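Local coordinates for CpuTA1 (Curtobacterium pusillum, PDB 5K3W), which is a class IV aminotransferase family protein that binds pyridoxal-5'-phosphate in a pocket between its two sheet-bearing parts, at residues A4-V9 / S131-V136; G54-I59 / F115-L120; L147-V152 / Q274-T279; N212-A217 / W267-V272. All blocks are in the same frame, centred on the assembly; numbering follows the deposited sequence.

Overall arrangement
From the N terminus, the first strand returns to residues 131-136 in contact 1, closing a loop over some 120 residues. Contact 2 (54-59 with 115-120) is nested inside it, and both belong to one antiparallel sheet in which strands 131-138 and 114-121 are neighbours. Contact 3 then opens at residue 147 and closes at 279, with contact 4 (212-217 with 267-272) nested within. These two are joined by strands 265-270 and 274-278 of a mixed sheet, their centres 9 Å apart. The pairs follow in series without crossing. Contacts 2 and 4 touch directly, where Thr58 and Phe115 pack on Val272, next to Ser271, which binds the phosphate of pyridoxal-5'-phosphate.

Contact 1: residues A4-V9 / S131-V136; sequences ATLLTV and SGWVFV
Trp133 and Thr8 form a non-hydrogen-bonded antiparallel pair whose side chains lie side by side and point the same way. Followed outward, the Trp133 side chain begins with CB, 3.9 Å from Leu7 O. A chi1 of -66° puts CG opposite the carbonyl carbon, which brings ring atom CD1 to 4.0 Å from Thr8 CA and to 4.1 Å from Leu6 CD1. At the polar end, NE1 donates to a water lying in the ring plane, 3.2 Å from NE1, and that water also bonds Thr8 OG1 at 2.6 Å. Ile44 of the second subunit packs against both Leu6 and Trp133. On the sheet face that carries Val134, Val9 CG2 meets Val134 CG2 at 4.0 Å, where Trp93 of helix 90-108 packs on both. Five backbone bonds fix the register. Leu7 N reaches Val134 O at 2.7 Å almost in line with the carbonyl, whereas Val9 N approaches Gly132 O from 56° out of the carbonyl plane. Thr5 OG1 turns to Asp103 and Arg107. The side chains thus meet through apolar atoms, a threonine on each face finds its polar partner outside or in water, and a water couples the indole N-H to the neighbouring strand.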
loop_
_atom_site.group_PDB
_atom_site.type_symbol
_atom_site.label_atom_id
_atom_site.label_comp_id
_atom_site.label_asym_id
_atom_site.label_seq_id
_atom_site.Cartn_x
_atom_site.Cartn_y
_atom_site.Cartn_z
ATOM N N ALA A 4 -16.824 -9.085 -17.421
ATOM C CA ALA A 4 -16.729 -9.277 -15.981
ATOM C C ALA A 4 -17.981 -8.792 -15.258
ATOM O O ALA A 4 -18.682 -7.885 -15.710
ATOM C CB ALA A 4 -15.503 -8.544 -15.431
ATOM N N THR A 5 -18.259 -9.415 -14.118
ATOM C CA THR A 5 -19.345 -9.023 -13.236
ATOM C C THR A 5 -18.764 -8.186 -12.110
ATOM O O THR A 5 -17.647 -8.447 -11.651
ATOM C CB THR A 5 -20.061 -10.238 -12.637
ATOM O OG1 THR A 5 -20.717 -10.981 -13.665
ATOM C CG2 THR A 5 -21.095 -9.796 -11.622
ATOM N N LEU A 6 -19.521 -7.181 -11.677
ATOM C CA LEU A 6 -19.157 -6.349 -10.542
ATOM C C LEU A 6 -20.348 -6.245 -9.599
ATOM O O LEU A 6 -21.477 -5.998 -10.040
ATOM C CB LEU A 6 -18.715 -4.933 -10.985
ATOM C CG LEU A 6 -18.452 -3.964 -9.804
ATOM C CD1 LEU A 6 -17.275 -4.410 -8.934
ATOM C CD2 LEU A 6 -18.253 -2.551 -10.262
ATOM N N LEU A 7 -20.090 -6.410 -8.304
ATOM C CA LEU A 7 -21.094 -6.223 -7.268
ATOM C C LEU A 7 -20.583 -5.183 -6.290
ATOM O O LEU A 7 -19.470 -5.309 -5.767
ATOM C CB LEU A 7 -21.399 -7.532 -6.537
ATOM C CG LEU A 7 -22.102 -8.620 -7.358
ATOM C CD1 LEU A 7 -21.638 -9.977 -6.916
ATOM C CD2 LEU A 7 -23.615 -8.521 -7.223
ATOM N N THR A 8 -21.377 -4.142 -6.077
ATOM C CA THR A 8 -21.136 -3.204 -4.997
ATOM C C THR A 8 -21.662 -3.815 -3.713
ATOM O O THR A 8 -22.838 -4.181 -3.642
ATOM C CB THR A 8 -21.844 -1.887 -5.269
ATOM O OG1 THR A 8 -21.413 -1.376 -6.525
ATOM C CG2 THR A 8 -21.529 -0.876 -4.177
ATOM N N VAL A 9 -20.808 -3.940 -2.706
ATOM C CA VAL A 9 -21.235 -4.433 -1.404
ATOM C C VAL A 9 -21.639 -3.225 -0.564
ATOM O O VAL A 9 -20.791 -2.432 -0.139
ATOM C CB VAL A 9 -20.135 -5.257 -0.728
ATOM C CG1 VAL A 9 -20.615 -5.754 0.637
ATOM C CG2 VAL A 9 -19.724 -6.433 -1.630
ATOM N N SER A 131 -16.045 0.794 2.345
ATOM C CA SER A 131 -16.483 0.424 1.008
ATOM C C SER A 131 -16.152 -1.040 0.742
ATOM O O SER A 131 -15.223 -1.607 1.329
ATOM C CB SER A 131 -15.818 1.300 -0.060
ATOM O OG SER A 131 -16.204 2.659 0.061
ATOM N N GLY A 132 -16.915 -1.635 -0.169
ATOM C CA GLY A 132 -16.737 -3.035 -0.522
ATOM C C GLY A 132 -17.173 -3.315 -1.943
ATOM O O GLY A 132 -18.125 -2.718 -2.450
ATOM N N TRP A 133 -16.461 -4.238 -2.590
ATOM C CA TRP A 133 -16.751 -4.649 -3.951
ATOM C C TRP A 133 -16.367 -6.108 -4.135
ATOM O O TRP A 133 -15.464 -6.623 -3.474
ATOM C CB TRP A 133 -15.985 -3.807 -4.973
ATOM C CG TRP A 133 -16.369 -2.380 -5.019
ATOM C CD1 TRP A 133 -17.405 -1.840 -5.716
ATOM C CD2 TRP A 133 -15.701 -1.293 -4.372
ATOM N NE1 TRP A 133 -17.439 -0.476 -5.530
ATOM C CE2 TRP A 133 -16.404 -0.112 -4.709
ATOM C CE3 TRP A 133 -14.587 -1.200 -3.533
ATOM C CZ2 TRP A 133 -16.025 1.156 -4.240
ATOM C CZ3 TRP A 133 -14.211 0.064 -3.061
ATOM C CH2 TRP A 133 -14.932 1.222 -3.421
ATOM N N VAL A 134 -17.045 -6.758 -5.069
ATOM C CA VAL A 134 -16.661 -8.071 -5.566
ATOM C C VAL A 134 -16.732 -8.002 -7.077
ATOM O O VAL A 134 -17.736 -7.536 -7.625
ATOM C CB VAL A 134 -17.593 -9.194 -5.053
ATOM C CG1 VAL A 134 -17.138 -10.560 -5.596
ATOM C CG2 VAL A 134 -17.656 -9.211 -3.548
ATOM N N PHE A 135 -15.699 -8.483 -7.757
ATOM C CA PHE A 135 -15.865 -8.722 -9.183
ATOM C C PHE A 135 -15.370 -10.110 -9.565
ATOM O O PHE A 135 -14.488 -10.685 -8.921
ATOM C CB PHE A 135 -15.192 -7.631 -10.047
ATOM C CG PHE A 135 -13.700 -7.519 -9.888
ATOM C CD1 PHE A 135 -12.846 -8.251 -10.704
ATOM C CD2 PHE A 135 -13.153 -6.635 -8.973
ATOM C CE1 PHE A 135 -11.466 -8.118 -10.591
ATOM C CE2 PHE A 135 -11.782 -6.504 -8.848
ATOM C CZ PHE A 135 -10.936 -7.248 -9.657
ATOM N N VAL A 136 -15.985 -10.652 -10.605
ATOM C CA VAL A 136 -15.677 -11.968 -11.145
ATOM C C VAL A 136 -15.245 -11.799 -12.598
ATOM O O VAL A 136 -15.813 -10.987 -13.333
ATOM C CB VAL A 136 -16.902 -12.906 -11.048
ATOM C CG1 VAL A 136 -16.606 -14.238 -11.703
ATOM C CG2 VAL A 136 -17.332 -13.084 -9.578
HETATM O O HOH W 1 -20.039 0.796 -6.861
HETATM O O HOH W 2 -18.917 -0.058 -1.642
#

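Contact 2: residues G54-I59 / F115-L120; sequences GVFETI and FAKLIL
Two neighbouring strands of the antiparallel sheet that also holds the first strand of the chain meet here, paired as Val55 with Leu120, Glu57 with Leu118 and Ile59 with Ala116. Their axes run at 171° to each other, and each of these three pairs is closed by two backbone bonds. Those of the middle pair measure 2.8 Å from Leu118 N to Glu57 O and 3.0 Å from Glu57 N to Leu118 O. On the face carrying Phe56, Thr58 and Lys117, the lysine chain leaves its strand extended and bends at chi3 (-85°). The bend carries CE to 3.1 Å from Thr58 OG1 and to 4.1 Å from Phe56 CD2, so the lysine CE packs against both the hydroxyl and the ring rim, which also touch each other. Thr58 OG1 itself lies in the plane of the Phe56 ring, at its edge. That ring meets Tyr178 edge-to-face, and the Phe56 side chain comes to about 4 Å, nearest atoms, from pyridoxal-5'-phosphate.

On the face carrying Val55, Glu57, Ile59 and Leu118 the side-chain contacts across the strands are apolar: Ile59 CD1 approaches Leu118 CD1 at 3.5 Å, crossing it diagonally, and Val55 CG2 lies 4.0 Å from Leu120 CB. Trp93 and Val97 of helix 90-108 cover Leu118. The Glu57 carboxylate leads away to Arg75 and His72 of helix 69-82, and Arg75 in turn hydrogen-bonds the cofactor, making Glu57 a second-shell residue. An antiparallel sheet backed by helices, with pyridoxal-5'-phosphate held between it and the mixed-sheet part of the chain, is consistent with the class IV aminotransferase fold.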
loop_
_atom_site.group_PDB
_atom_site.type_symbol
_atom_site.label_atom_id
_atom_site.label_comp_id
_atom_site.label_asym_id
_atom_site.label_seq_id
_atom_site.Cartn_x
_atom_site.Cartn_y
_atom_site.Cartn_z
ATOM N N GLY A 54 -6.953 -0.713 2.861
ATOM C CA GLY A 54 -8.014 -1.703 2.814
ATOM C C GLY A 54 -7.413 -3.084 2.736
ATOM O O GLY A 54 -6.191 -3.259 2.781
ATOM N N VAL A 55 -8.291 -4.079 2.609
ATOM C CA VAL A 55 -7.854 -5.461 2.497
ATOM C C VAL A 55 -8.534 -6.107 1.291
ATOM O O VAL A 55 -9.502 -5.583 0.737
ATOM C CB VAL A 55 -8.133 -6.246 3.799
ATOM C CG1 VAL A 55 -7.309 -5.667 4.941
ATOM C CG2 VAL A 55 -9.603 -6.193 4.140
ATOM N N PHE A 56 -8.004 -7.249 0.865
ATOM C CA PHE A 56 -8.590 -7.917 -0.286
ATOM C C PHE A 56 -8.364 -9.415 -0.188
ATOM O O PHE A 56 -7.505 -9.882 0.559
ATOM C CB PHE A 56 -8.012 -7.393 -1.609
ATOM C CG PHE A 56 -6.668 -7.963 -1.945
ATOM C CD1 PHE A 56 -5.513 -7.428 -1.371
ATOM C CD2 PHE A 56 -6.556 -9.048 -2.824
ATOM C CE1 PHE A 56 -4.266 -7.952 -1.663
ATOM C CE2 PHE A 56 -5.309 -9.579 -3.138
ATOM C CZ PHE A 56 -4.153 -9.028 -2.561
ATOM N N GLU A 57 -9.147 -10.159 -0.970
ATOM C CA GLU A 57 -8.961 -11.591 -1.180
ATOM C C GLU A 57 -9.127 -11.902 -2.660
ATOM O O GLU A 57 -9.963 -11.294 -3.340
ATOM C CB GLU A 57 -9.978 -12.432 -0.379
ATOM C CG GLU A 57 -9.691 -12.524 1.097
ATOM C CD GLU A 57 -8.496 -13.389 1.379
ATOM O OE1 GLU A 57 -8.191 -14.290 0.560
ATOM O OE2 GLU A 57 -7.857 -13.164 2.425
ATOM N N THR A 58 -8.351 -12.860 -3.152
ATOM C CA THR A 58 -8.507 -13.368 -4.508
ATOM C C THR A 58 -8.787 -14.861 -4.431
ATOM O O THR A 58 -8.039 -15.594 -3.776
ATOM C CB THR A 58 -7.263 -13.103 -5.355
ATOM O OG1 THR A 58 -6.970 -11.702 -5.326
ATOM C CG2 THR A 58 -7.531 -13.497 -6.780
ATOM N N ILE A 59 -9.855 -15.305 -5.101
ATOM C CA ILE A 59 -10.391 -16.654 -4.949
ATOM C C ILE A 59 -10.578 -17.291 -6.318
ATOM O O ILE A 59 -11.320 -16.767 -7.155
ATOM C CB ILE A 59 -11.721 -16.642 -4.189
ATOM C CG1 ILE A 59 -11.584 -15.840 -2.884
ATOM C CG2 ILE A 59 -12.195 -18.072 -3.959
ATOM C CD1 ILE A 59 -12.936 -15.484 -2.198
ATOM N N PHE A 115 -11.901 -16.092 -11.524
ATOM C CA PHE A 115 -11.544 -15.692 -10.176
ATOM C C PHE A 115 -12.547 -14.648 -9.686
ATOM O O PHE A 115 -13.217 -13.966 -10.469
ATOM C CB PHE A 115 -10.087 -15.163 -10.107
ATOM C CG PHE A 115 -9.892 -13.851 -10.786
ATOM C CD1 PHE A 115 -9.736 -13.783 -12.160
ATOM C CD2 PHE A 115 -9.900 -12.672 -10.055
ATOM C CE1 PHE A 115 -9.573 -12.567 -12.804
ATOM C CE2 PHE A 115 -9.727 -11.453 -10.680
ATOM C CZ PHE A 115 -9.568 -11.401 -12.071
ATOM N N ALA A 116 -12.660 -14.568 -8.370
ATOM C CA ALA A 116 -13.426 -13.551 -7.680
ATOM C C ALA A 116 -12.452 -12.758 -6.834
ATOM O O ALA A 116 -11.564 -13.331 -6.190
ATOM C CB ALA A 116 -14.517 -14.170 -6.803
ATOM N N LYS A 117 -12.590 -11.443 -6.864
ATOM C CA LYS A 117 -11.740 -10.560 -6.080
ATOM C C LYS A 117 -12.615 -9.764 -5.126
ATOM O O LYS A 117 -13.602 -9.153 -5.548
ATOM C CB LYS A 117 -10.923 -9.621 -6.977
ATOM C CG LYS A 117 -10.114 -8.585 -6.173
ATOM C CD LYS A 117 -8.896 -8.068 -6.933
ATOM C CE LYS A 117 -7.707 -8.992 -6.738
ATOM N NZ LYS A 117 -6.490 -8.481 -7.435
ATOM N N LEU A 118 -12.256 -9.784 -3.847
ATOM C CA LEU A 118 -12.989 -9.071 -2.810
ATOM C C LEU A 118 -12.152 -7.887 -2.357
ATOM O O LEU A 118 -10.970 -8.048 -2.034
ATOM C CB LEU A 118 -13.306 -9.983 -1.617
ATOM C CG LEU A 118 -14.240 -11.195 -1.748
ATOM C CD1 LEU A 118 -13.844 -12.147 -2.885
ATOM C CD2 LEU A 118 -14.309 -11.959 -0.409
ATOM N N ILE A 119 -12.760 -6.705 -2.317
ATOM C CA ILE A 119 -12.038 -5.497 -1.954
ATOM C C ILE A 119 -12.825 -4.755 -0.885
ATOM O O ILE A 119 -13.978 -4.373 -1.108
ATOM C CB ILE A 119 -11.774 -4.603 -3.173
ATOM C CG1 ILE A 119 -10.784 -5.310 -4.102
ATOM C CG2 ILE A 119 -11.243 -3.243 -2.736
ATOM C CD1 ILE A 119 -10.561 -4.596 -5.388
ATOM N N LEU A 120 -12.193 -4.542 0.270
ATOM C CA LEU A 120 -12.810 -3.866 1.404
ATOM C C LEU A 120 -11.892 -2.742 1.865
ATOM O O LEU A 120 -10.748 -2.997 2.254
ATOM C CB LEU A 120 -13.074 -4.851 2.546
ATOM C CG LEU A 120 -13.555 -4.295 3.896
ATOM C CD1 LEU A 120 -14.798 -3.470 3.716
ATOM C CD2 LEU A 120 -13.819 -5.439 4.864
#

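Contact 3: residues L147-V152 / Q274-T279; sequences LGIRVV and QAAPIT
The flat group here is the Leu147-Gly148 peptide. The puckered Pro277 ring lies over one face of it, CG and CD nearest, with Pro277 CG 3.6 Å from Leu147 C and Pro277 CD 3.8 Å from Gly148 N. Beyond the two segments, Trp267 and Val288 also pack against the proline. The guanidinium of Arg150 is carried off by a bend in its chain to a salt bridge with Asp283, leaving its CG to pass Thr279 OG1, the two side chains crossing at about a right angle.

Next to the proline, Gly148 CA makes a CA-H...O contact of 3.2 Å with Pro277 O. The same carbonyl accepts Ile149 N at 2.9 Å, and Thr279 N returns to Ile149 O at 2.8 Å. This last donor stands 27° off the carbonyl plane. The two bonds straddle Ile278 and define one parallel bridge, Ile149 with Ile278, between strand axes that otherwise diverge at 71°. Here the single bridge joins two sheets: strand 274-278 is an outer strand of the mixed sheet containing 265-270, and past the corner at Thr279 the chain continues as strand 280-281, beside 149-155 in the other.

Side chains fill the angle between the strands. With chi1 at 50°, Ile149 CG1 stands between its own backbone N and carbonyl carbon, and CD1 extends to 3.7 Å from Ala276 CB. Val151 CG2 rests 3.7 Å from Ile278 CG1, again nearly perpendicular to it, while Leu266 packs on Ile278 and Leu268 on Ile149.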
loop_
_atom_site.group_PDB
_atom_site.type_symbol
_atom_site.label_atom_id
_atom_site.label_comp_id
_atom_site.label_asym_id
_atom_site.label_seq_id
_atom_site.Cartn_x
_atom_site.Cartn_y
_atom_site.Cartn_z
ATOM N N LEU A 147 4.318 -25.032 -15.232
ATOM C CA LEU A 147 5.371 -25.973 -15.593
ATOM C C LEU A 147 6.753 -25.561 -15.102
ATOM O O LEU A 147 7.653 -26.409 -15.064
ATOM C CB LEU A 147 5.428 -26.163 -17.114
ATOM C CG LEU A 147 4.154 -26.621 -17.840
ATOM C CD1 LEU A 147 4.428 -26.830 -19.317
ATOM C CD2 LEU A 147 3.571 -27.870 -17.214
ATOM N N GLY A 148 6.943 -24.293 -14.735
ATOM C CA GLY A 148 8.225 -23.832 -14.232
ATOM C C GLY A 148 8.402 -22.325 -14.240
ATOM O O GLY A 148 7.968 -21.656 -15.182
ATOM N N ILE A 149 9.029 -21.785 -13.186
ATOM C CA ILE A 149 9.365 -20.371 -13.073
ATOM C C ILE A 149 10.776 -20.248 -12.511
ATOM O O ILE A 149 11.227 -21.094 -11.733
ATOM C CB ILE A 149 8.391 -19.592 -12.155
ATOM C CG1 ILE A 149 8.217 -20.314 -10.818
ATOM C CG2 ILE A 149 7.051 -19.341 -12.821
ATOM C CD1 ILE A 149 7.405 -19.524 -9.802
ATOM N N ARG A 150 11.471 -19.181 -12.906
ATOM C CA ARG A 150 12.722 -18.781 -12.277
ATOM C C ARG A 150 12.454 -17.751 -11.181
ATOM O O ARG A 150 11.679 -16.807 -11.370
ATOM C CB ARG A 150 13.679 -18.190 -13.314
ATOM C CG ARG A 150 13.976 -19.106 -14.492
ATOM C CD ARG A 150 14.917 -18.446 -15.514
ATOM N NE ARG A 150 16.210 -18.042 -14.957
ATOM C CZ ARG A 150 17.256 -18.852 -14.802
ATOM N NH1 ARG A 150 17.184 -20.127 -15.144
ATOM N NH2 ARG A 150 18.381 -18.388 -14.284
ATOM N N VAL A 151 13.115 -17.919 -10.040
ATOM C CA VAL A 151 12.852 -17.076 -8.885
ATOM C C VAL A 151 14.163 -16.518 -8.332
ATOM O O VAL A 151 15.234 -17.108 -8.488
ATOM C CB VAL A 151 12.066 -17.864 -7.802
ATOM C CG1 VAL A 151 11.703 -16.966 -6.620
ATOM C CG2 VAL A 151 10.806 -18.477 -8.412
ATOM N N VAL A 152 14.071 -15.373 -7.665
ATOM C CA VAL A 152 15.216 -14.764 -7.003
ATOM C C VAL A 152 14.818 -14.434 -5.576
ATOM O O VAL A 152 13.642 -14.211 -5.281
ATOM C CB VAL A 152 15.712 -13.502 -7.745
ATOM C CG1 VAL A 152 16.173 -13.862 -9.134
ATOM C CG2 VAL A 152 14.607 -12.461 -7.834
ATOM N N GLN A 274 -2.131 -21.434 -8.657
ATOM C CA GLN A 274 -1.993 -22.758 -8.069
ATOM C C GLN A 274 -0.514 -23.030 -7.786
ATOM O O GLN A 274 0.150 -22.198 -7.159
ATOM C CB GLN A 274 -2.631 -23.811 -8.975
ATOM C CG GLN A 274 -4.088 -23.493 -9.364
ATOM C CD GLN A 274 -5.135 -23.705 -8.231
ATOM O OE1 GLN A 274 -4.822 -24.148 -7.120
ATOM N NE2 GLN A 274 -6.385 -23.384 -8.536
ATOM N N ALA A 275 0.030 -24.163 -8.222
ATOM C CA ALA A 275 1.395 -24.539 -7.868
ATOM C C ALA A 275 2.333 -24.252 -9.034
ATOM O O ALA A 275 2.181 -24.831 -10.113
ATOM C CB ALA A 275 1.477 -26.011 -7.470
ATOM N N ALA A 276 3.302 -23.370 -8.813
ATOM C CA ALA A 276 4.308 -23.078 -9.827
ATOM C C ALA A 276 5.657 -23.626 -9.384
ATOM O O ALA A 276 6.254 -23.094 -8.432
ATOM C CB ALA A 276 4.396 -21.573 -10.080
ATOM N N PRO A 277 6.181 -24.661 -10.037
ATOM C CA PRO A 277 7.465 -25.231 -9.606
ATOM C C PRO A 277 8.637 -24.346 -10.012
ATOM O O PRO A 277 8.644 -23.730 -11.082
ATOM C CB PRO A 277 7.507 -26.585 -10.327
ATOM C CG PRO A 277 6.726 -26.358 -11.589
ATOM C CD PRO A 277 5.668 -25.303 -11.263
ATOM N N ILE A 278 9.639 -24.298 -9.146
ATOM C CA ILE A 278 10.780 -23.400 -9.321
ATOM C C ILE A 278 11.911 -24.148 -10.019
ATOM O O ILE A 278 12.421 -25.147 -9.503
ATOM C CB ILE A 278 11.252 -22.827 -7.974
ATOM C CG1 ILE A 278 10.138 -21.975 -7.337
ATOM C CG2 ILE A 278 12.527 -22.021 -8.180
ATOM C CD1 ILE A 278 10.456 -21.411 -5.968
ATOM N N THR A 279 12.304 -23.658 -11.191
ATOM C CA THR A 279 13.410 -24.236 -11.945
ATOM C C THR A 279 14.754 -23.648 -11.548
ATOM O O THR A 279 15.783 -24.321 -11.674
ATOM C CB THR A 279 13.210 -24.012 -13.450
ATOM O OG1 THR A 279 13.135 -22.604 -13.715
ATOM C CG2 THR A 279 11.945 -24.666 -13.929
#

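Contact 4: residues N212-A217 / W267-V272; sequences NVIVLA and WLVSSV. With PLP (pyridoxal-5'-phosphate), chain C.
Ile214 fits between Trp267 and Val269, which project on the same sheet face two residues apart. Its CG2 branch approaches the indole at CE3, 3.8 Å away, while CG1 turns the other way to lie 3.8 Å from Val269 CG1, the two side chains crossing at roughly a right angle. The chi1 of -55° sets CG1 and CG2 to these different neighbours. Leu216 continues the row: its CB sits at the indole edge, near the ring plane, 3.9 Å from Trp267 CZ3. The indole N-H is used elsewhere, on Thr293. On the reverse face Val213 CG2 and Leu268 CD2 lie abreast, 3.7 Å apart, covered by Ile197.

These side chains ride on an antiparallel ladder inside a mixed sheet, with Asn212 paired to Val269 and Ile214 to Trp267 by two backbone bonds each. The strand axes stand at 140°, well short of exactly antiparallel, and beyond Val269 the segment 267-272 runs on to the cofactor. There Ser271 grips one phosphate oxygen twice: N reaches O2P of pyridoxal-5'-phosphate at 2.9 Å and OG reaches the same atom at 2.7 Å. Thr234 and Thr235, at the start of helix 234-245, hydrogen-bond the cofactor as well. Asn212 brings OD1 to 3.2 Å from C6 of the pyridine ring, while its ND2 is held by Leu231 O.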
loop_
_atom_site.group_PDB
_atom_site.type_symbol
_atom_site.label_atom_id
_atom_site.label_comp_id
_atom_site.label_asym_id
_atom_site.label_seq_id
_atom_site.Cartn_x
_atom_site.Cartn_y
_atom_site.Cartn_z
ATOM N N ASN A 212 2.880 -18.314 -1.330
ATOM C CA ASN A 212 3.641 -18.965 -0.281
ATOM C C ASN A 212 4.609 -19.968 -0.885
ATOM O O ASN A 212 4.437 -20.427 -2.016
ATOM C CB ASN A 212 2.720 -19.655 0.723
ATOM C CG ASN A 212 1.879 -18.667 1.486
ATOM O OD1 ASN A 212 0.727 -18.425 1.143
ATOM N ND2 ASN A 212 2.465 -18.065 2.519
ATOM N N VAL A 213 5.631 -20.298 -0.095
ATOM C CA VAL A 213 6.767 -21.103 -0.519
ATOM C C VAL A 213 6.623 -22.504 0.054
ATOM O O VAL A 213 6.424 -22.662 1.264
ATOM C CB VAL A 213 8.087 -20.467 -0.052
ATOM C CG1 VAL A 213 9.270 -21.210 -0.634
ATOM C CG2 VAL A 213 8.113 -19.025 -0.438
ATOM N N ILE A 214 6.764 -23.516 -0.800
ATOM C CA ILE A 214 6.748 -24.920 -0.396
ATOM C C ILE A 214 8.132 -25.512 -0.632
ATOM O O ILE A 214 8.698 -25.381 -1.727
ATOM C CB ILE A 214 5.681 -25.728 -1.155
ATOM C CG1 ILE A 214 4.302 -25.079 -1.005
ATOM C CG2 ILE A 214 5.636 -27.150 -0.614
ATOM C CD1 ILE A 214 3.836 -25.034 0.411
ATOM N N VAL A 215 8.672 -26.168 0.387
ATOM C CA VAL A 215 10.028 -26.705 0.353
ATOM C C VAL A 215 9.970 -28.215 0.538
ATOM O O VAL A 215 9.403 -28.706 1.523
ATOM C CB VAL A 215 10.921 -26.069 1.434
ATOM C CG1 VAL A 215 12.260 -26.766 1.469
ATOM C CG2 VAL A 215 11.101 -24.584 1.175
ATOM N N LEU A 216 10.558 -28.947 -0.405
ATOM C CA LEU A 216 10.779 -30.378 -0.248
ATOM C C LEU A 216 12.250 -30.628 0.069
ATOM O O LEU A 216 13.132 -30.221 -0.701
ATOM C CB LEU A 216 10.369 -31.139 -1.501
ATOM C CG LEU A 216 10.867 -32.588 -1.493
ATOM C CD1 LEU A 216 10.313 -33.343 -0.290
ATOM C CD2 LEU A 216 10.517 -33.295 -2.807
ATOM N N ALA A 217 12.511 -31.286 1.204
ATOM C CA ALA A 217 13.873 -31.687 1.566
ATOM C C ALA A 217 13.824 -32.909 2.473
ATOM O O ALA A 217 13.163 -32.888 3.520
ATOM C CB ALA A 217 14.638 -30.548 2.244
ATOM N N TRP A 267 8.284 -24.896 -4.642
ATOM C CA TRP A 267 7.117 -24.350 -5.325
ATOM C C TRP A 267 6.715 -23.025 -4.694
ATOM O O TRP A 267 6.863 -22.822 -3.485
ATOM C CB TRP A 267 5.892 -25.291 -5.272
ATOM C CG TRP A 267 6.096 -26.645 -5.860
ATOM C CD1 TRP A 267 5.716 -27.067 -7.102
ATOM C CD2 TRP A 267 6.711 -27.771 -5.222
ATOM N NE1 TRP A 267 6.051 -28.386 -7.273
ATOM C CE2 TRP A 267 6.661 -28.843 -6.133
ATOM C CE3 TRP A 267 7.283 -27.980 -3.961
ATOM C CZ2 TRP A 267 7.182 -30.107 -5.833
ATOM C CZ3 TRP A 267 7.787 -29.232 -3.658
ATOM C CH2 TRP A 267 7.739 -30.279 -4.592
ATOM N N LEU A 268 6.195 -22.128 -5.528
ATOM C CA LEU A 268 5.362 -21.015 -5.088
ATOM C C LEU A 268 3.904 -21.384 -5.333
ATOM O O LEU A 268 3.549 -21.816 -6.435
ATOM C CB LEU A 268 5.701 -19.734 -5.849
ATOM C CG LEU A 268 7.065 -19.116 -5.582
ATOM C CD1 LEU A 268 7.108 -17.717 -6.155
ATOM C CD2 LEU A 268 7.365 -19.118 -4.093
ATOM N N VAL A 269 3.059 -21.211 -4.325
ATOM C CA VAL A 269 1.649 -21.582 -4.445
ATOM C C VAL A 269 0.769 -20.388 -4.083
ATOM O O VAL A 269 1.105 -19.595 -3.197
ATOM C CB VAL A 269 1.314 -22.809 -3.566
ATOM C CG1 VAL A 269 2.211 -23.975 -3.934
ATOM C CG2 VAL A 269 1.441 -22.467 -2.069
ATOM N N SER A 270 -0.352 -20.258 -4.780
ATOM C CA SER A 270 -1.306 -19.178 -4.557
ATOM C C SER A 270 -2.598 -19.559 -5.270
ATOM O O SER A 270 -2.624 -20.495 -6.076
ATOM C CB SER A 270 -0.763 -17.830 -5.051
ATOM O OG SER A 270 -0.578 -17.826 -6.451
ATOM N N SER A 271 -3.673 -18.814 -4.974
ATOM C CA SER A 271 -5.019 -19.290 -5.300
ATOM C C SER A 271 -5.239 -19.449 -6.799
ATOM O O SER A 271 -5.796 -20.461 -7.238
ATOM C CB SER A 271 -6.082 -18.358 -4.727
ATOM O OG SER A 271 -6.197 -18.525 -3.333
ATOM N N VAL A 272 -4.838 -18.463 -7.600
ATOM C CA VAL A 272 -5.171 -18.486 -9.025
ATOM C C VAL A 272 -4.134 -19.251 -9.835
ATOM O O VAL A 272 -4.481 -20.088 -10.672
ATOM C CB VAL A 272 -5.346 -17.053 -9.561
ATOM C CG1 VAL A 272 -5.510 -17.084 -11.072
ATOM C CG2 VAL A 272 -6.558 -16.421 -8.935
HETATM N N1 PLP C . 1.398 -14.250 0.191
HETATM C C2 PLP C . 0.809 -13.086 -0.205
HETATM C C2A PLP C . 1.455 -11.749 0.108
HETATM C C3 PLP C . -0.394 -13.133 -0.883
HETATM O O3 PLP C . -0.976 -11.914 -1.263
HETATM C C4 PLP C . -0.988 -14.343 -1.148
HETATM C C4A PLP C . -2.282 -14.468 -1.907
HETATM C C5 PLP C . -0.399 -15.507 -0.759
HETATM C C6 PLP C . 0.805 -15.450 -0.076
HETATM C C5A PLP C . -1.059 -16.842 -1.085
HETATM O O4P PLP C . -2.366 -16.950 -0.552
HETATM P P PLP C . -3.469 -17.843 -1.281
HETATM O O1P PLP C . -2.935 -19.232 -1.554
HETATM O O2P PLP C . -3.919 -17.208 -2.574
HETATM O O3P PLP C . -4.665 -17.993 -0.376
#